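Long-range contact in serpin (Taeniopygia guttata, PDB 5HGC), which probably inhibits serine proteases, as its family does, and binds cortisol: residues Met99-Ala107 and Tyr123-Phe132. Sequence-based numbering, arbitrary orientation.
Sequences MMNAIFVTA and YQLEAFTTDF. Unlike the reference sequence in segment 99-107: Ala-107 (reference Glu).
Strands 100-106 and 126-130 run parallel, their axes inclined at 30°, and five backbone hydrogen bonds join them from Ile-103 N to Glu-126 O through Ala-107 N to Thr-130 O. The straightest, Val-105 N to Phe-128 O (2.8 Å), lies almost in line with the carbonyl.

On the face of Ala-102, Phe-104 and Phe-128 lie side by side. Both place CG anti to the carbonyl carbon, with chi1 near -60°, turning the rings the same way; the planes lie within 14° of parallel, but the rings are slid apart. CE2 of Phe-104 meets CD1 of Phe-128 at 3.5 Å. Thr-130 OG1 sits at the edge of the Phe-104 ring, its weak hydrogen bond to Phe-128 O making a hydroxyl tolerable there, while CG2 rests over the Phe-132 ring. Phe-132 sets CZ 3.4 Å from Phe-104 O. Cutting Phe-104 back to an alanine would probably open a gap beside Phe-128 and cost it an aromatic neighbour.

The other face suits branched and small residues: Ile-103 CG1 lies 3.6 Å from Ala-127 CB, and Ile-103 crosses Leu-125, both touching Phe-115 of helix 113-123.

This helix links the strands in a right-handed beta-alpha-beta crossover at the edge of the serpin's sheet A, whose strand 167-176 flanks 100-106. Main-chain bonding thus fixes the register, and apolar contacts line both faces, more buried on 100-106 than on the edge strand.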
ATOM      1  N   MET A  99      -2.970   7.009  -7.162  1.00 33.41           N
ATOM      2  CA  MET A  99      -1.923   7.145  -6.152  1.00 32.45           C
ATOM      3  C   MET A  99      -1.103   8.346  -6.511  1.00 32.49           C
ATOM      4  O   MET A  99      -0.837   8.581  -7.683  1.00 29.02           O
ATOM      5  CB  MET A  99      -1.055   5.903  -6.064  1.00 32.03           C
ATOM      6  CG  MET A  99      -0.339   5.454  -7.320  1.00 34.19           C
ATOM      7  SD  MET A  99       1.048   4.412  -6.800  1.00 44.01           S
ATOM      8  CE  MET A  99       1.496   3.874  -8.429  1.00 38.37           C
ATOM      9  N   MET A 100      -0.719   9.110  -5.493  1.00 33.01           N
ATOM     10  CA  MET A 100      -0.067  10.404  -5.701  1.00 31.95           C
ATOM     11  C   MET A 100       1.144  10.617  -4.814  1.00 34.13           C
ATOM     12  O   MET A 100       1.149  10.224  -3.635  1.00 33.65           O
ATOM     13  CB  MET A 100      -1.076  11.523  -5.523  1.00 31.00           C
ATOM     14  CG  MET A 100      -2.157  11.502  -6.603  1.00 35.95           C
ATOM     15  SD  MET A 100      -3.837  12.136  -6.257  1.00 53.71           S
ATOM     16  CE  MET A 100      -4.477  11.135  -4.891  1.00 44.37           C
ATOM     17  N   ASN A 101       2.162  11.218  -5.434  1.00 36.35           N
ATOM     18  CA  ASN A 101       3.451  11.625  -4.859  1.00 37.41           C
ATOM     19  C   ASN A 101       3.550  13.127  -4.941  1.00 35.07           C
ATOM     20  O   ASN A 101       3.215  13.694  -5.984  1.00 41.44           O
ATOM     21  CB  ASN A 101       4.565  11.132  -5.761  1.00 46.25           C
ATOM     22  CG  ASN A 101       4.746   9.656  -5.669  1.00 59.35           C
ATOM     23  OD1 ASN A 101       4.519   9.059  -4.588  1.00 68.87           O
ATOM     24  ND2 ASN A 101       5.134   9.031  -6.795  1.00 52.25           N
ATOM     25  N   ALA A 102       3.968  13.779  -3.862  1.00 28.97           N
ATOM     26  CA  ALA A 102       4.235  15.215  -3.879  1.00 26.69           C
ATOM     27  C   ALA A 102       5.441  15.498  -3.010  1.00 26.47           C
ATOM     28  O   ALA A 102       5.714  14.742  -2.065  1.00 22.83           O
ATOM     29  CB  ALA A 102       3.034  16.048  -3.460  1.00 23.06           C
ATOM     30  N   ILE A 103       6.193  16.536  -3.407  1.00 24.00           N
ATOM     31  CA  ILE A 103       7.242  17.118  -2.593  1.00 22.16           C
ATOM     32  C   ILE A 103       6.977  18.560  -2.233  1.00 20.65           C
ATOM     33  O   ILE A 103       6.471  19.318  -3.040  1.00 22.63           O
ATOM     34  CB  ILE A 103       8.668  16.921  -3.130  1.00 22.97           C
ATOM     35  CG1 ILE A 103       8.864  17.558  -4.501  1.00 25.53           C
ATOM     36  CG2 ILE A 103       8.981  15.454  -3.172  1.00 23.23           C
ATOM     37  CD1 ILE A 103      10.312  17.658  -4.987  1.00 27.35           C
ATOM     38  N   PHE A 104       7.267  18.897  -0.984  1.00 20.45           N
ATOM     39  CA  PHE A 104       7.158  20.254  -0.479  1.00 22.11           C
ATOM     40  C   PHE A 104       8.563  20.673  -0.062  1.00 23.47           C
ATOM     41  O   PHE A 104       9.144  20.070   0.871  1.00 23.97           O
ATOM     42  CB  PHE A 104       6.135  20.296   0.652  1.00 20.58           C
ATOM     43  CG  PHE A 104       4.771  19.891   0.207  1.00 21.05           C
ATOM     44  CD1 PHE A 104       4.373  18.504   0.225  1.00 20.95           C
ATOM     45  CD2 PHE A 104       3.850  20.870  -0.275  1.00 20.02           C
ATOM     46  CE1 PHE A 104       3.078  18.134  -0.218  1.00 19.21           C
ATOM     47  CE2 PHE A 104       2.554  20.504  -0.691  1.00 18.75           C
ATOM     48  CZ  PHE A 104       2.176  19.135  -0.669  1.00 20.68           C
ATOM     49  N   VAL A 105       9.152  21.594  -0.826  1.00 22.94           N
ATOM     50  CA  VAL A 105      10.591  21.920  -0.666  1.00 26.47           C
ATOM     51  C   VAL A 105      10.654  23.352  -0.136  1.00 31.70           C
ATOM     52  O   VAL A 105       9.871  24.236  -0.582  1.00 32.55           O
ATOM     53  CB  VAL A 105      11.413  21.796  -1.984  1.00 25.86           C
ATOM     54  CG1 VAL A 105      12.935  22.030  -1.768  1.00 26.63           C
ATOM     55  CG2 VAL A 105      11.243  20.409  -2.577  1.00 26.08           C
ATOM     56  N   THR A 106      11.552  23.588   0.831  1.00 31.44           N
ATOM     57  CA  THR A 106      11.768  24.947   1.340  1.00 30.67           C
ATOM     58  C   THR A 106      12.032  25.937   0.209  1.00 31.00           C
ATOM     59  O   THR A 106      12.809  25.650  -0.722  1.00 33.99           O
ATOM     60  CB  THR A 106      12.897  25.020   2.363  1.00 30.55           C
ATOM     61  OG1 THR A 106      13.196  26.391   2.600  1.00 33.53           O
ATOM     62  CG2 THR A 106      14.150  24.323   1.886  1.00 33.11           C
ATOM     63  N   ALA A 107      11.342  27.073   0.275  1.00 28.05           N
ATOM     64  CA  ALA A 107      11.592  28.205  -0.616  1.00 27.89           C
ATOM     65  C   ALA A 107      13.078  28.624  -0.654  1.00 26.33           C
ATOM     66  O   ALA A 107      13.547  29.161  -1.645  1.00 25.30           O
ATOM     67  CB  ALA A 107      10.680  29.368  -0.245  1.00 25.86           C
ATOM     68  N   TYR A 123       6.804  10.030 -13.093  1.00 23.27           N
ATOM     69  CA  TYR A 123       6.243   9.699 -11.802  1.00 21.26           C
ATOM     70  C   TYR A 123       5.086  10.590 -11.523  1.00 23.13           C
ATOM     71  O   TYR A 123       4.566  10.575 -10.420  1.00 21.70           O
ATOM     72  CB  TYR A 123       7.282   9.825 -10.690  1.00 20.96           C
ATOM     73  CG  TYR A 123       8.317   8.715 -10.699  1.00 25.41           C
ATOM     74  CD1 TYR A 123       8.000   7.433 -10.208  1.00 29.06           C
ATOM     75  CD2 TYR A 123       9.595   8.919 -11.210  1.00 23.76           C
ATOM     76  CE1 TYR A 123       8.926   6.385 -10.256  1.00 30.02           C
ATOM     77  CE2 TYR A 123      10.534   7.898 -11.237  1.00 27.26           C
ATOM     78  CZ  TYR A 123      10.194   6.621 -10.784  1.00 29.96           C
ATOM     79  OH  TYR A 123      11.116   5.593 -10.796  1.00 30.37           O
ATOM     80  N   GLN A 124       4.669  11.399 -12.498  1.00 24.98           N
ATOM     81  CA  GLN A 124       3.587  12.385 -12.246  1.00 27.34           C
ATOM     82  C   GLN A 124       3.804  13.249 -10.962  1.00 26.84           C
ATOM     83  O   GLN A 124       2.844  13.586 -10.289  1.00 30.42           O
ATOM     84  CB  GLN A 124       2.193  11.726 -12.197  1.00 29.34           C
ATOM     85  CG  GLN A 124       1.877  10.532 -13.139  1.00 42.50           C
ATOM     86  CD  GLN A 124       0.532   9.795 -12.770  1.00 53.11           C
ATOM     87  OE1 GLN A 124       0.102   9.750 -11.583  1.00 49.73           O
ATOM     88  NE2 GLN A 124      -0.123   9.209 -13.789  1.00 52.62           N
ATOM     89  N   LEU A 125       5.043  13.571 -10.603  1.00 24.71           N
ATOM     90  CA  LEU A 125       5.323  14.410  -9.435  1.00 24.44           C
ATOM     91  C   LEU A 125       4.742  15.822  -9.544  1.00 25.43           C
ATOM     92  O   LEU A 125       4.899  16.545 -10.584  1.00 22.35           O
ATOM     93  CB  LEU A 125       6.827  14.528  -9.182  1.00 23.86           C
ATOM     94  CG  LEU A 125       7.213  15.610  -8.142  1.00 25.85           C
ATOM     95  CD1 LEU A 125       6.806  15.169  -6.748  1.00 24.15           C
ATOM     96  CD2 LEU A 125       8.706  15.959  -8.153  1.00 26.31           C
ATOM     97  N   GLU A 126       4.088  16.216  -8.450  1.00 24.44           N
ATOM     98  CA  GLU A 126       3.800  17.648  -8.217  1.00 25.29           C
ATOM     99  C   GLU A 126       4.737  18.115  -7.142  1.00 23.51           C
ATOM    100  O   GLU A 126       4.776  17.480  -6.077  1.00 23.98           O
ATOM    101  CB  GLU A 126       2.363  17.899  -7.753  1.00 24.97           C
ATOM    102  CG  GLU A 126       1.380  17.469  -8.819  1.00 29.81           C
ATOM    103  CD  GLU A 126      -0.071  17.800  -8.532  1.00 35.49           C
ATOM    104  OE1 GLU A 126      -0.487  17.959  -7.363  1.00 38.37           O
ATOM    105  OE2 GLU A 126      -0.825  17.922  -9.511  1.00 39.85           O
ATOM    106  N   ALA A 127       5.470  19.205  -7.407  1.00 20.60           N
ATOM    107  CA  ALA A 127       6.418  19.777  -6.432  1.00 19.29           C
ATOM    108  C   ALA A 127       5.993  21.192  -6.056  1.00 20.48           C
ATOM    109  O   ALA A 127       5.533  21.953  -6.919  1.00 19.21           O
ATOM    110  CB  ALA A 127       7.800  19.811  -7.053  1.00 17.92           C
ATOM    111  N   PHE A 128       6.134  21.540  -4.778  1.00 21.85           N
ATOM    112  CA  PHE A 128       5.650  22.855  -4.226  1.00 26.37           C
ATOM    113  C   PHE A 128       6.752  23.532  -3.421  1.00 28.40           C
ATOM    114  O   PHE A 128       7.415  22.885  -2.591  1.00 27.25           O
ATOM    115  CB  PHE A 128       4.440  22.694  -3.316  1.00 22.95           C
ATOM    116  CG  PHE A 128       3.256  22.078  -4.006  1.00 24.38           C
ATOM    117  CD1 PHE A 128       3.143  20.671  -4.147  1.00 22.54           C
ATOM    118  CD2 PHE A 128       2.251  22.886  -4.545  1.00 24.57           C
ATOM    119  CE1 PHE A 128       2.069  20.105  -4.819  1.00 23.19           C
ATOM    120  CE2 PHE A 128       1.151  22.312  -5.220  1.00 25.52           C
ATOM    121  CZ  PHE A 128       1.058  20.921  -5.361  1.00 24.98           C
ATOM    122  N   THR A 129       6.969  24.814  -3.720  1.00 29.92           N
ATOM    123  CA  THR A 129       7.837  25.694  -2.926  1.00 32.51           C
ATOM    124  C   THR A 129       7.031  25.986  -1.677  1.00 34.66           C
ATOM    125  O   THR A 129       5.830  26.382  -1.731  1.00 38.66           O
ATOM    126  CB  THR A 129       8.083  27.046  -3.622  1.00 35.35           C
ATOM    127  OG1 THR A 129       8.292  26.855  -5.016  1.00 36.54           O
ATOM    128  CG2 THR A 129       9.319  27.617  -3.089  1.00 37.65           C
ATOM    129  N   THR A 130       7.649  25.771  -0.542  1.00 34.26           N
ATOM    130  CA  THR A 130       6.889  25.847   0.694  1.00 38.19           C
ATOM    131  C   THR A 130       7.673  26.674   1.700  1.00 39.10           C
ATOM    132  O   THR A 130       8.867  26.428   1.924  1.00 37.11           O
ATOM    133  CB  THR A 130       6.627  24.436   1.255  1.00 37.53           C
ATOM    134  OG1 THR A 130       5.899  23.689   0.293  1.00 40.97           O
ATOM    135  CG2 THR A 130       5.825  24.478   2.537  1.00 38.63           C
ATOM    136  N   ASP A 131       6.974  27.633   2.296  1.00 40.49           N
ATOM    137  CA  ASP A 131       7.508  28.426   3.392  1.00 42.28           C
ATOM    138  C   ASP A 131       7.211  27.736   4.721  1.00 37.54           C
ATOM    139  O   ASP A 131       6.149  27.960   5.328  1.00 32.37           O
ATOM    140  CB  ASP A 131       6.881  29.824   3.364  1.00 52.60           C
ATOM    141  CG  ASP A 131       7.610  30.832   4.276  1.00 68.73           C
ATOM    142  OD1 ASP A 131       8.614  30.500   4.979  1.00 67.11           O
ATOM    143  OD2 ASP A 131       7.148  31.989   4.276  1.00 80.12           O
ATOM    144  N   PHE A 132       8.139  26.880   5.151  1.00 36.10           N
ATOM    145  CA  PHE A 132       8.011  26.157   6.416  1.00 38.13           C
ATOM    146  C   PHE A 132       8.151  27.040   7.707  1.00 47.30           C
ATOM    147  O   PHE A 132       7.857  26.567   8.820  1.00 55.65           O
ATOM    148  CB  PHE A 132       9.012  25.016   6.450  1.00 34.91           C
ATOM    149  CG  PHE A 132       8.724  23.906   5.484  1.00 34.56           C
ATOM    150  CD1 PHE A 132       7.653  23.015   5.695  1.00 36.11           C
ATOM    151  CD2 PHE A 132       9.556  23.694   4.375  1.00 32.62           C
ATOM    152  CE1 PHE A 132       7.420  21.948   4.816  1.00 32.38           C
ATOM    153  CE2 PHE A 132       9.308  22.643   3.467  1.00 30.22           C
ATOM    154  CZ  PHE A 132       8.242  21.780   3.691  1.00 30.13           C
TER
HETATM  155  O   HOH W   1       1.096  12.599  -7.660  1.00 38.71           O
HETATM  156  O   HOH W   2      11.357  26.873   4.316  1.00 32.79           O